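Long-range contact in sulfoquinovosidase (Escherichia coli, PDB 5OHT), which hydrolyses sulfoquinovosides, including the plant sulfolipid sulfoquinovosyl diacylglycerol and sulfoquinovosyl glycerol, releasing sulfoquinovose for breakdown by sulfoglycolysis: residues 400-405 and 450-455. Numbering follows the deposited sequence.
Sequences GGWMAD and ILFFMR. With 9VH ([(3~{S},4~{R},5~{R})-4,5-bis(oxidanyl)piperidin-3-yl]methanesulfonic acid), chain D.
The F453 ring lies flat against the backbone of M403, whose CA stands over one ring face, 3.8 Å from the centroid. M403 CB reaches F453 CE2 (3.6 Å) and M403 CE comes to 3.9 Å from the same atom; H502 also pairs with the ring edge-to-face. With CG wedged between backbone N and carbonyl carbon (chi1 51°), the F453 ring is swung across toward strand 401-404 instead of standing off the sheet. On the other face of the sheet, F452 CB sits over the five-membered ring of W402, 3.5 Å from NE1; the F452 ring itself is nearly parallel to the indole (12°) but slid away, so overlap is slight. The indole NE1 is satisfied by N437 of helix 422-443, and I450 CG2 packs obliquely near CZ3. Between these layers the strands run parallel: L451 N binds G400 O, F453 N binds W402 O, and A404 N binds F453 O (2.8 Å); the W402 N to L451 O bond is weak. Where the strands part, a water donates to A404 O and accepts from R455 N. These are adjacent strands of the GH31 TIM barrel, delivering the nucleophile D405 and R455 from their C-terminal ends. An alanine at F453 would probably uncover the M403 backbone and leave M403 CE, 3.5 Å from O4 of 9VH, freer to shift. D405 OD2 accepts from the ring nitrogen N1 of 9VH (2.6 Å) and pairs with Y333. D405 OD1 lies over the R455 guanidinium face, 3.4 Å from NE, the two planes 84° apart; no N-H points at OD1, so charge alone links them, and NE has its salt bridge to E408. D405 is thus held between R455 and N1, where its negative charge probably complements an amine standing where positive charge would develop at the sugar.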
loop_
_atom_site.group_PDB
_atom_site.type_symbol
_atom_site.label_atom_id
_atom_site.label_comp_id
_atom_site.label_asym_id
_atom_site.label_seq_id
_atom_site.Cartn_x
_atom_site.Cartn_y
_atom_site.Cartn_z
ATOM N N GLY A 400 -12.733 13.060 -13.558
ATOM C CA GLY A 400 -11.476 12.495 -14.078
ATOM C C GLY A 400 -10.758 11.464 -13.167
ATOM O O GLY A 400 -9.708 10.926 -13.544
ATOM N N GLY A 401 -11.327 11.197 -11.997
ATOM C CA GLY A 401 -10.769 10.292 -11.005
ATOM C C GLY A 401 -11.433 10.474 -9.639
ATOM O O GLY A 401 -12.394 11.247 -9.488
ATOM N N TRP A 402 -10.953 9.729 -8.661
ATOM C CA TRP A 402 -11.504 9.735 -7.331
ATOM C C TRP A 402 -10.593 8.947 -6.341
ATOM O O TRP A 402 -9.818 8.055 -6.756
ATOM C CB TRP A 402 -12.944 9.163 -7.312
ATOM C CG TRP A 402 -13.102 7.813 -7.917
ATOM C CD1 TRP A 402 -12.850 6.588 -7.297
ATOM C CD2 TRP A 402 -13.518 7.501 -9.251
ATOM N NE1 TRP A 402 -13.081 5.560 -8.186
ATOM C CE2 TRP A 402 -13.437 6.089 -9.401
ATOM C CE3 TRP A 402 -13.902 8.282 -10.364
ATOM C CZ2 TRP A 402 -13.769 5.443 -10.592
ATOM C CZ3 TRP A 402 -14.217 7.646 -11.551
ATOM C CH2 TRP A 402 -14.158 6.230 -11.665
ATOM N N MET A 403 -10.691 9.312 -5.058
ATOM C CA MET A 403 -10.240 8.458 -3.955
ATOM C C MET A 403 -11.167 7.267 -3.826
ATOM O O MET A 403 -12.390 7.463 -3.699
ATOM C CB MET A 403 -10.249 9.281 -2.655
ATOM C CG MET A 403 -9.706 8.525 -1.413
ATOM S SD MET A 403 -9.620 9.483 0.121
ATOM C CE MET A 403 -8.039 10.283 -0.039
ATOM N N ALA A 404 -10.608 6.036 -3.953
ATOM C CA ALA A 404 -11.334 4.825 -3.702
ATOM C C ALA A 404 -10.834 4.213 -2.370
ATOM O O ALA A 404 -9.805 3.516 -2.291
ATOM C CB ALA A 404 -11.158 3.874 -4.876
ATOM N N ASP A 405 -11.551 4.563 -1.303
ATOM C CA ASP A 405 -11.083 4.438 0.075
ATOM C C ASP A 405 -11.494 3.154 0.774
ATOM O O ASP A 405 -12.334 2.416 0.279
ATOM C CB ASP A 405 -11.630 5.668 0.807
ATOM C CG ASP A 405 -10.948 6.002 2.109
ATOM O OD1 ASP A 405 -9.893 5.474 2.452
ATOM O OD2 ASP A 405 -11.503 6.844 2.814
ATOM N N ILE A 450 -8.907 8.144 -16.872
ATOM C CA ILE A 450 -9.364 8.363 -15.499
ATOM C C ILE A 450 -8.368 7.729 -14.510
ATOM O O ILE A 450 -7.814 6.642 -14.762
ATOM C CB ILE A 450 -10.787 7.750 -15.352
ATOM C CG1 ILE A 450 -11.763 8.579 -16.219
ATOM C CG2 ILE A 450 -11.221 7.683 -13.857
ATOM C CD1 ILE A 450 -13.249 8.218 -16.042
ATOM N N LEU A 451 -8.152 8.380 -13.374
ATOM C CA LEU A 451 -7.230 7.847 -12.339
ATOM C C LEU A 451 -7.884 7.724 -10.952
ATOM O O LEU A 451 -8.275 8.757 -10.356
ATOM C CB LEU A 451 -5.954 8.711 -12.221
ATOM C CG LEU A 451 -4.990 8.042 -11.190
ATOM C CD1 LEU A 451 -4.257 6.831 -11.765
ATOM C CD2 LEU A 451 -4.098 8.936 -10.430
ATOM N N PHE A 452 -7.989 6.497 -10.428
ATOM C CA PHE A 452 -8.421 6.296 -9.024
ATOM C C PHE A 452 -7.233 5.937 -8.179
ATOM O O PHE A 452 -6.223 5.412 -8.692
ATOM C CB PHE A 452 -9.609 5.315 -8.846
ATOM C CG PHE A 452 -9.355 3.897 -9.316
ATOM C CD1 PHE A 452 -9.601 3.542 -10.615
ATOM C CD2 PHE A 452 -8.831 2.925 -8.454
ATOM C CE1 PHE A 452 -9.380 2.257 -11.069
ATOM C CE2 PHE A 452 -8.585 1.626 -8.927
ATOM C CZ PHE A 452 -8.879 1.282 -10.235
ATOM N N PHE A 453 -7.333 6.265 -6.868
ATOM C CA PHE A 453 -6.256 5.974 -5.942
ATOM C C PHE A 453 -6.780 5.357 -4.658
ATOM O O PHE A 453 -7.836 5.759 -4.149
ATOM C CB PHE A 453 -5.341 7.225 -5.712
ATOM C CG PHE A 453 -6.094 8.507 -5.337
ATOM C CD1 PHE A 453 -6.672 9.284 -6.306
ATOM C CD2 PHE A 453 -6.178 8.914 -4.024
ATOM C CE1 PHE A 453 -7.339 10.469 -6.001
ATOM C CE2 PHE A 453 -6.859 10.095 -3.714
ATOM C CZ PHE A 453 -7.448 10.847 -4.705
ATOM N N MET A 454 -6.052 4.355 -4.182
ATOM C CA MET A 454 -6.430 3.452 -3.041
ATOM C C MET A 454 -5.430 3.463 -1.917
ATOM O O MET A 454 -4.247 3.731 -2.139
ATOM C CB MET A 454 -6.601 1.995 -3.528
ATOM C CG MET A 454 -7.499 1.876 -4.705
ATOM S SD MET A 454 -8.044 0.203 -5.113
ATOM C CE MET A 454 -9.069 -0.165 -3.683
ATOM N N ARG A 455 -5.892 3.201 -0.688
ATOM C CA ARG A 455 -4.979 3.043 0.475
ATOM C C ARG A 455 -4.835 1.580 0.894
ATOM O O ARG A 455 -3.763 1.202 1.393
ATOM C CB ARG A 455 -5.394 3.941 1.660
ATOM C CG ARG A 455 -6.591 3.448 2.464
ATOM C CD ARG A 455 -6.983 4.287 3.687
ATOM N NE ARG A 455 -7.945 3.564 4.539
ATOM C CZ ARG A 455 -8.482 4.070 5.679
ATOM N NH1 ARG A 455 -8.160 5.313 6.075
ATOM N NH2 ARG A 455 -9.310 3.334 6.435
HETATM O O1 9VH D . -14.023 11.027 6.927
HETATM S S1 9VH D . -14.330 10.163 5.835
HETATM O O2 9VH D . -15.560 10.271 5.142
HETATM O O3 9VH D . -14.280 8.736 6.292
HETATM C C1 9VH D . -13.074 10.307 4.578
HETATM C C2 9VH D . -11.608 10.235 5.043
HETATM C C3 9VH D . -11.236 8.879 5.622
HETATM N N1 9VH D . -10.331 8.003 4.852
HETATM C C4 9VH D . -9.076 8.668 4.469
HETATM C C5 9VH D . -9.169 10.194 4.352
HETATM O O4 9VH D . -8.257 10.676 3.387
HETATM C C6 9VH D . -10.576 10.667 3.987
HETATM O O5 9VH D . -10.551 12.094 3.913
HETATM O O HOH W 1 -8.587 1.955 -0.363
#